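Local coordinates for protein VESB protease (Vibrio cholerae, PDB 4LK4) that probably acts as a secreted trypsin-like serine endopeptidase of the S1 family, cleaving peptide bonds in other proteins, at residues P23-Y36 and A63-N76. The protein carries 1 engineered substitution. Numbering follows the deposited sequence.
Sequences PSIVALVKRGADAY and AASVDVIIGAYDLN
Arg31 NH2 gives a hydrogen bond of 3.0 Å to Val66 O. The bond is nearly straight (168°), and the carbonyl oxygen sits at the edge of the guanidinium, in its plane. A weak bond from the same nitrogen reaches Ala86 O on strand 82-91. Arg31 NE meets Asp67 OD1 at 3.3 Å in a salt bridge whose hydrogen bond is weak, although the guanidinium and carboxylate planes are only 4° apart. Ala64 O lies over one guanidinium face, toward its rim. A bend at chi3 (-53°) turns the arginine head back across 63-67. The other oxygen, Asp67 OD2, makes a salt bridge with Arg83, the stronger of the two partners. The buried carboxylate thus meets two arginines, which probably helps to keep it ionised. Strands 25-30 and 66-70 pair antiparallel and close the six-stranded N-terminal barrel of the trypsin fold. Ala27 and Val29 each exchange two backbone hydrogen bonds, with Ile69 and Asp67 respectively; Gly71 N to Ile25 O (2.8 Å) and Arg31 N to Ser65 O extend the ladder. On one face Val68 CB packs against both Val26 CG1 and Leu28 CD2. Leu28 CD2 is 3.3 Å from Val68 CG1, the two side chains lying side by side. On the other face Ile69 CD1 touches both Val29 CG1 and Ala35 CB, while Leu75 CD2 touches Ala27 CB at 3.8 Å. Farther out, Asn76 OD1 abuts Tyr36 CB (3.3 Å), its amide almost perpendicular to the ring; Tyr36 OH bonds to Phe151 O.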
ATOM      1  N   PRO A  23       2.940   5.342 -18.443  1.00 49.14           N
ATOM      2  CA  PRO A  23       1.887   6.312 -18.141  1.00 49.16           C
ATOM      3  C   PRO A  23       1.248   6.071 -16.778  1.00 48.27           C
ATOM      4  O   PRO A  23       0.656   7.004 -16.210  1.00 48.89           O
ATOM      5  CB  PRO A  23       0.893   6.132 -19.289  1.00 52.26           C
ATOM      6  CG  PRO A  23       1.085   4.722 -19.752  1.00 53.82           C
ATOM      7  CD  PRO A  23       2.507   4.338 -19.435  1.00 51.98           C
ATOM      8  N   SER A  24       1.416   4.865 -16.229  1.00 47.28           N
ATOM      9  CA  SER A  24       0.821   4.527 -14.936  1.00 46.43           C
ATOM     10  C   SER A  24       1.757   4.680 -13.736  1.00 44.26           C
ATOM     11  O   SER A  24       1.378   4.350 -12.622  1.00 44.51           O
ATOM     12  CB  SER A  24       0.251   3.099 -14.980  1.00 48.58           C
ATOM     13  OG  SER A  24      -0.868   2.988 -15.872  1.00 51.09           O
ATOM     14  N   ILE A  25       2.975   5.168 -13.934  1.00 42.37           N
ATOM     15  CA  ILE A  25       3.894   5.380 -12.809  1.00 40.23           C
ATOM     16  C   ILE A  25       3.362   6.473 -11.888  1.00 40.49           C
ATOM     17  O   ILE A  25       2.621   7.362 -12.316  1.00 42.46           O
ATOM     18  CB  ILE A  25       5.274   5.825 -13.303  1.00 38.59           C
ATOM     19  CG1 ILE A  25       6.346   5.711 -12.232  1.00 37.28           C
ATOM     20  CG2 ILE A  25       5.233   7.281 -13.748  1.00 38.85           C
ATOM     21  CD1 ILE A  25       6.639   4.300 -11.790  1.00 38.39           C
ATOM     22  N   VAL A  26       3.751   6.437 -10.629  1.00 39.71           N
ATOM     23  CA  VAL A  26       3.332   7.484  -9.707  1.00 40.64           C
ATOM     24  C   VAL A  26       4.478   7.950  -8.814  1.00 39.93           C
ATOM     25  O   VAL A  26       5.217   7.124  -8.260  1.00 39.69           O
ATOM     26  CB  VAL A  26       2.206   6.972  -8.800  1.00 41.98           C
ATOM     27  CG1 VAL A  26       1.725   8.074  -7.885  1.00 42.06           C
ATOM     28  CG2 VAL A  26       1.082   6.389  -9.645  1.00 43.41           C
ATOM     29  N   ALA A  27       4.620   9.270  -8.687  1.00 39.15           N
ATOM     30  CA  ALA A  27       5.516   9.854  -7.709  1.00 37.61           C
ATOM     31  C   ALA A  27       4.726  10.280  -6.486  1.00 38.51           C
ATOM     32  O   ALA A  27       3.685  10.937  -6.578  1.00 38.05           O
ATOM     33  CB  ALA A  27       6.226  11.031  -8.295  1.00 37.33           C
ATOM     34  N   LEU A  28       5.223   9.890  -5.333  1.00 39.68           N
ATOM     35  CA  LEU A  28       4.636  10.312  -4.069  1.00 42.23           C
ATOM     36  C   LEU A  28       5.426  11.507  -3.550  1.00 42.03           C
ATOM     37  O   LEU A  28       6.653  11.442  -3.398  1.00 40.14           O
ATOM     38  CB  LEU A  28       4.652   9.162  -3.059  1.00 44.19           C
ATOM     39  CG  LEU A  28       3.857   7.928  -3.482  1.00 46.87           C
ATOM     40  CD1 LEU A  28       3.895   6.930  -2.342  1.00 50.67           C
ATOM     41  CD2 LEU A  28       2.422   8.279  -3.807  1.00 47.50           C
ATOM     42  N   VAL A  29       4.734  12.609  -3.301  1.00 43.31           N
ATOM     43  CA  VAL A  29       5.447  13.824  -2.949  1.00 44.66           C
ATOM     44  C   VAL A  29       4.778  14.475  -1.774  1.00 46.98           C
ATOM     45  O   VAL A  29       3.569  14.350  -1.604  1.00 48.47           O
ATOM     46  CB  VAL A  29       5.573  14.792  -4.137  1.00 43.61           C
ATOM     47  CG1 VAL A  29       5.982  14.021  -5.388  1.00 44.20           C
ATOM     48  CG2 VAL A  29       4.284  15.495  -4.413  1.00 45.52           C
ATOM     49  N   LYS A  30       5.585  15.168  -0.981  1.00 47.91           N
ATOM     50  CA  LYS A  30       5.130  15.836   0.197  1.00 51.09           C
ATOM     51  C   LYS A  30       4.172  16.939  -0.205  1.00 49.61           C
ATOM     52  O   LYS A  30       4.452  17.696  -1.126  1.00 46.71           O
ATOM     53  CB  LYS A  30       6.320  16.400   0.977  1.00 56.48           C
ATOM     54  CG  LYS A  30       5.914  17.248   2.180  1.00 65.41           C
ATOM     55  CD  LYS A  30       7.036  17.347   3.206  1.00 72.56           C
ATOM     56  CE  LYS A  30       6.696  18.350   4.309  1.00 80.80           C
ATOM     57  NZ  LYS A  30       7.191  19.704   3.912  1.00 84.57           N
ATOM     58  N   ARG A  31       3.037  17.022   0.499  1.00 49.95           N
ATOM     59  CA  ARG A  31       2.030  18.008   0.190  1.00 49.71           C
ATOM     60  C   ARG A  31       2.530  19.416   0.432  1.00 50.89           C
ATOM     61  O   ARG A  31       3.169  19.692   1.451  1.00 50.88           O
ATOM     62  CB  ARG A  31       0.763  17.790   1.023  1.00 52.01           C
ATOM     63  CG  ARG A  31      -0.378  18.684   0.530  1.00 52.46           C
ATOM     64  CD  ARG A  31      -1.717  18.309   1.084  1.00 54.17           C
ATOM     65  NE  ARG A  31      -2.041  16.908   0.890  1.00 53.24           N
ATOM     66  CZ  ARG A  31      -3.119  16.326   1.413  1.00 54.56           C
ATOM     67  NH1 ARG A  31      -3.953  17.030   2.160  1.00 57.25           N
ATOM     68  NH2 ARG A  31      -3.353  15.039   1.216  1.00 53.69           N
ATOM     69  N   GLY A  32       2.207  20.310  -0.505  1.00 52.18           N
ATOM     70  CA  GLY A  32       2.584  21.729  -0.409  1.00 53.51           C
ATOM     71  C   GLY A  32       4.011  21.991  -0.869  1.00 53.22           C
ATOM     72  O   GLY A  32       4.455  23.132  -0.890  1.00 55.52           O
ATOM     73  N   ALA A  33       4.752  20.944  -1.223  1.00 50.94           N
ATOM     74  CA  ALA A  33       6.114  21.133  -1.688  1.00 50.91           C
ATOM     75  C   ALA A  33       6.292  20.973  -3.229  1.00 49.02           C
ATOM     76  O   ALA A  33       5.475  20.379  -3.930  1.00 47.33           O
ATOM     77  CB  ALA A  33       7.033  20.201  -0.947  1.00 51.03           C
ATOM     78  N   ASP A  34       7.360  21.575  -3.731  1.00 51.50           N
ATOM     79  CA  ASP A  34       7.808  21.398  -5.099  1.00 52.33           C
ATOM     80  C   ASP A  34       7.961  19.886  -5.356  1.00 48.94           C
ATOM     81  O   ASP A  34       8.439  19.140  -4.504  1.00 46.66           O
ATOM     82  CB  ASP A  34       9.133  22.166  -5.310  1.00 55.45           C
ATOM     83  CG  ASP A  34       9.813  21.798  -6.606  1.00 59.31           C
ATOM     84  OD1 ASP A  34       9.480  22.434  -7.617  1.00 64.54           O
ATOM     85  OD2 ASP A  34      10.633  20.836  -6.643  1.00 60.41           O
ATOM     86  N   ALA A  35       7.516  19.432  -6.521  1.00 48.37           N
ATOM     87  CA  ALA A  35       7.443  17.983  -6.811  1.00 47.36           C
ATOM     88  C   ALA A  35       8.805  17.304  -6.743  1.00 46.46           C
ATOM     89  O   ALA A  35       8.921  16.236  -6.177  1.00 46.80           O
ATOM     90  CB  ALA A  35       6.808  17.734  -8.178  1.00 47.12           C
ATOM     91  N   TYR A  36       9.824  17.951  -7.306  1.00 46.66           N
ATOM     92  CA  TYR A  36      11.182  17.416  -7.321  1.00 46.05           C
ATOM     93  C   TYR A  36      11.804  17.382  -5.918  1.00 47.17           C
ATOM     94  O   TYR A  36      12.344  16.352  -5.524  1.00 49.03           O
ATOM     95  CB  TYR A  36      12.041  18.236  -8.305  1.00 45.13           C
ATOM     96  CG  TYR A  36      13.506  17.862  -8.426  1.00 44.02           C
ATOM     97  CD1 TYR A  36      13.929  16.539  -8.363  1.00 41.59           C
ATOM     98  CD2 TYR A  36      14.466  18.837  -8.685  1.00 44.20           C
ATOM     99  CE1 TYR A  36      15.257  16.209  -8.498  1.00 40.65           C
ATOM    100  CE2 TYR A  36      15.794  18.506  -8.824  1.00 43.62           C
ATOM    101  CZ  TYR A  36      16.179  17.186  -8.726  1.00 42.15           C
ATOM    102  OH  TYR A  36      17.507  16.851  -8.884  1.00 42.24           O
ATOM    103  N   ALA A  63      -1.786  10.589   5.480  1.00 56.26           N
ATOM    104  CA  ALA A  63      -2.484  10.994   4.286  1.00 56.39           C
ATOM    105  C   ALA A  63      -2.398  12.482   3.998  1.00 55.98           C
ATOM    106  O   ALA A  63      -2.035  12.865   2.886  1.00 54.63           O
ATOM    107  CB  ALA A  63      -3.938  10.563   4.395  1.00 58.54           C
ATOM    108  N   ALA A  64      -2.689  13.315   5.002  1.00 56.14           N
ATOM    109  CA  ALA A  64      -2.817  14.778   4.789  1.00 57.26           C
ATOM    110  C   ALA A  64      -1.510  15.481   4.433  1.00 55.24           C
ATOM    111  O   ALA A  64      -1.531  16.640   4.033  1.00 55.93           O
ATOM    112  CB  ALA A  64      -3.449  15.468   6.001  1.00 58.61           C
ATOM    113  N   SER A  65      -0.387  14.799   4.590  1.00 53.99           N
ATOM    114  CA  SER A  65       0.885  15.362   4.199  1.00 55.67           C
ATOM    115  C   SER A  65       1.370  14.792   2.842  1.00 53.03           C
ATOM    116  O   SER A  65       2.550  14.979   2.456  1.00 52.09           O
ATOM    117  CB  SER A  65       1.908  15.079   5.290  1.00 58.18           C
ATOM    118  OG  SER A  65       2.206  13.680   5.283  1.00 63.94           O
ATOM    119  N   VAL A  66       0.484  14.117   2.108  1.00 51.27           N
ATOM    120  CA  VAL A  66       0.919  13.410   0.887  1.00 49.29           C
ATOM    121  C   VAL A  66       0.076  13.703  -0.339  1.00 48.11           C
ATOM    122  O   VAL A  66      -1.150  13.640  -0.280  1.00 48.01           O
ATOM    123  CB  VAL A  66       0.955  11.894   1.114  1.00 49.36           C
ATOM    124  CG1 VAL A  66       1.069  11.127  -0.209  1.00 48.52           C
ATOM    125  CG2 VAL A  66       2.117  11.557   2.040  1.00 49.65           C
ATOM    126  N   ASP A  67       0.765  14.029  -1.437  1.00 47.01           N
ATOM    127  CA  ASP A  67       0.181  14.081  -2.771  1.00 46.49           C
ATOM    128  C   ASP A  67       0.775  12.965  -3.601  1.00 44.69           C
ATOM    129  O   ASP A  67       1.834  12.432  -3.277  1.00 43.84           O
ATOM    130  CB  ASP A  67       0.517  15.385  -3.483  1.00 47.79           C
ATOM    131  CG  ASP A  67      -0.140  16.595  -2.859  1.00 51.03           C
ATOM    132  OD1 ASP A  67      -1.215  16.424  -2.236  1.00 54.01           O
ATOM    133  OD2 ASP A  67       0.430  17.724  -2.995  1.00 51.49           O
ATOM    134  N   VAL A  68       0.097  12.637  -4.697  1.00 43.89           N
ATOM    135  CA  VAL A  68       0.648  11.763  -5.701  1.00 42.98           C
ATOM    136  C   VAL A  68       0.609  12.483  -7.033  1.00 42.81           C
ATOM    137  O   VAL A  68      -0.216  13.380  -7.250  1.00 44.47           O
ATOM    138  CB  VAL A  68      -0.120  10.433  -5.819  1.00 42.75           C
ATOM    139  CG1 VAL A  68      -0.413   9.878  -4.448  1.00 42.83           C
ATOM    140  CG2 VAL A  68      -1.411  10.598  -6.625  1.00 43.83           C
ATOM    141  N   ILE A  69       1.514  12.080  -7.910  1.00 41.69           N
ATOM    142  CA  ILE A  69       1.570  12.601  -9.292  1.00 42.43           C
ATOM    143  C   ILE A  69       1.575  11.419 -10.224  1.00 40.77           C
ATOM    144  O   ILE A  69       2.572  10.714 -10.309  1.00 39.10           O
ATOM    145  CB  ILE A  69       2.810  13.431  -9.596  1.00 42.57           C
ATOM    146  CG1 ILE A  69       2.919  14.597  -8.630  1.00 43.67           C
ATOM    147  CG2 ILE A  69       2.729  13.967 -11.035  1.00 44.93           C
ATOM    148  CD1 ILE A  69       4.261  15.307  -8.680  1.00 44.15           C
ATOM    149  N   ILE A  70       0.434  11.200 -10.866  1.00 41.03           N
ATOM    150  CA  ILE A  70       0.198  10.051 -11.736  1.00 41.42           C
ATOM    151  C   ILE A  70       0.721  10.421 -13.106  1.00 41.47           C
ATOM    152  O   ILE A  70       0.409  11.485 -13.618  1.00 42.28           O
ATOM    153  CB  ILE A  70      -1.330   9.734 -11.859  1.00 42.34           C
ATOM    154  CG1 ILE A  70      -1.935   9.428 -10.476  1.00 42.15           C
ATOM    155  CG2 ILE A  70      -1.580   8.554 -12.767  1.00 42.21           C
ATOM    156  CD1 ILE A  70      -3.395   9.057 -10.480  1.00 42.73           C
ATOM    157  N   GLY A  71       1.499   9.538 -13.709  1.00 41.39           N
ATOM    158  CA  GLY A  71       2.071   9.820 -15.048  1.00 42.45           C
ATOM    159  C   GLY A  71       3.142  10.876 -14.941  1.00 42.69           C
ATOM    160  O   GLY A  71       3.421  11.579 -15.877  1.00 43.20           O
ATOM    161  N   ALA A  72       3.743  11.002 -13.760  1.00 43.29           N
ATOM    162  CA  ALA A  72       4.880  11.920 -13.576  1.00 43.80           C
ATOM    163  C   ALA A  72       6.029  11.417 -14.433  1.00 42.68           C
ATOM    164  O   ALA A  72       6.120  10.220 -14.678  1.00 43.84           O
ATOM    165  CB  ALA A  72       5.290  11.956 -12.094  1.00 42.54           C
ATOM    166  N   TYR A  73       6.888  12.315 -14.890  1.00 42.20           N
ATOM    167  CA  TYR A  73       8.091  11.918 -15.605  1.00 41.20           C
ATOM    168  C   TYR A  73       9.280  12.812 -15.257  1.00 40.94           C
ATOM    169  O   TYR A  73      10.223  12.358 -14.631  1.00 42.42           O
ATOM    170  CB  TYR A  73       7.833  11.897 -17.096  1.00 42.59           C
ATOM    171  CG  TYR A  73       9.061  11.565 -17.867  1.00 42.33           C
ATOM    172  CD1 TYR A  73       9.488  10.253 -17.961  1.00 42.14           C
ATOM    173  CD2 TYR A  73       9.818  12.549 -18.465  1.00 42.56           C
ATOM    174  CE1 TYR A  73      10.624   9.932 -18.664  1.00 42.28           C
ATOM    175  CE2 TYR A  73      10.987  12.243 -19.145  1.00 42.75           C
ATOM    176  CZ  TYR A  73      11.370  10.929 -19.246  1.00 42.61           C
ATOM    177  OH  TYR A  73      12.509  10.571 -19.913  1.00 42.93           O
ATOM    178  N   ASP A  74       9.245  14.068 -15.663  1.00 42.01           N
ATOM    179  CA  ASP A  74      10.236  15.089 -15.232  1.00 42.23           C
ATOM    180  C   ASP A  74       9.615  15.805 -14.049  1.00 42.97           C
ATOM    181  O   ASP A  74       8.657  16.581 -14.207  1.00 44.51           O
ATOM    182  CB  ASP A  74      10.500  16.079 -16.343  1.00 43.36           C
ATOM    183  CG  ASP A  74      11.436  17.238 -15.937  1.00 44.33           C
ATOM    184  OD1 ASP A  74      11.723  17.370 -14.720  1.00 42.10           O
ATOM    185  OD2 ASP A  74      11.844  18.026 -16.876  1.00 43.64           O
ATOM    186  N   LEU A  75      10.135  15.551 -12.853  1.00 41.71           N
ATOM    187  CA  LEU A  75       9.471  16.095 -11.664  1.00 42.54           C
ATOM    188  C   LEU A  75       9.440  17.627 -11.643  1.00 43.55           C
ATOM    189  O   LEU A  75       8.593  18.197 -10.975  1.00 45.04           O
ATOM    190  CB  LEU A  75      10.077  15.531 -10.370  1.00 41.51           C
ATOM    191  CG  LEU A  75       9.918  14.016 -10.211  1.00 40.16           C
ATOM    192  CD1 LEU A  75      10.875  13.473  -9.202  1.00 40.14           C
ATOM    193  CD2 LEU A  75       8.534  13.646  -9.792  1.00 40.81           C
ATOM    194  N   ASN A  76      10.341  18.277 -12.373  1.00 44.03           N
ATOM    195  CA  ASN A  76      10.348  19.729 -12.480  1.00 46.34           C
ATOM    196  C   ASN A  76       9.339  20.319 -13.478  1.00 47.57           C
ATOM    197  O   ASN A  76       9.287  21.539 -13.665  1.00 47.91           O
ATOM    198  CB  ASN A  76      11.751  20.209 -12.857  1.00 47.68           C
ATOM    199  CG  ASN A  76      12.614  20.501 -11.665  1.00 48.19           C
ATOM    200  OD1 ASN A  76      12.130  20.710 -10.559  1.00 49.55           O
ATOM    201  ND2 ASN A  76      13.905  20.524 -11.883  1.00 49.91           N
TER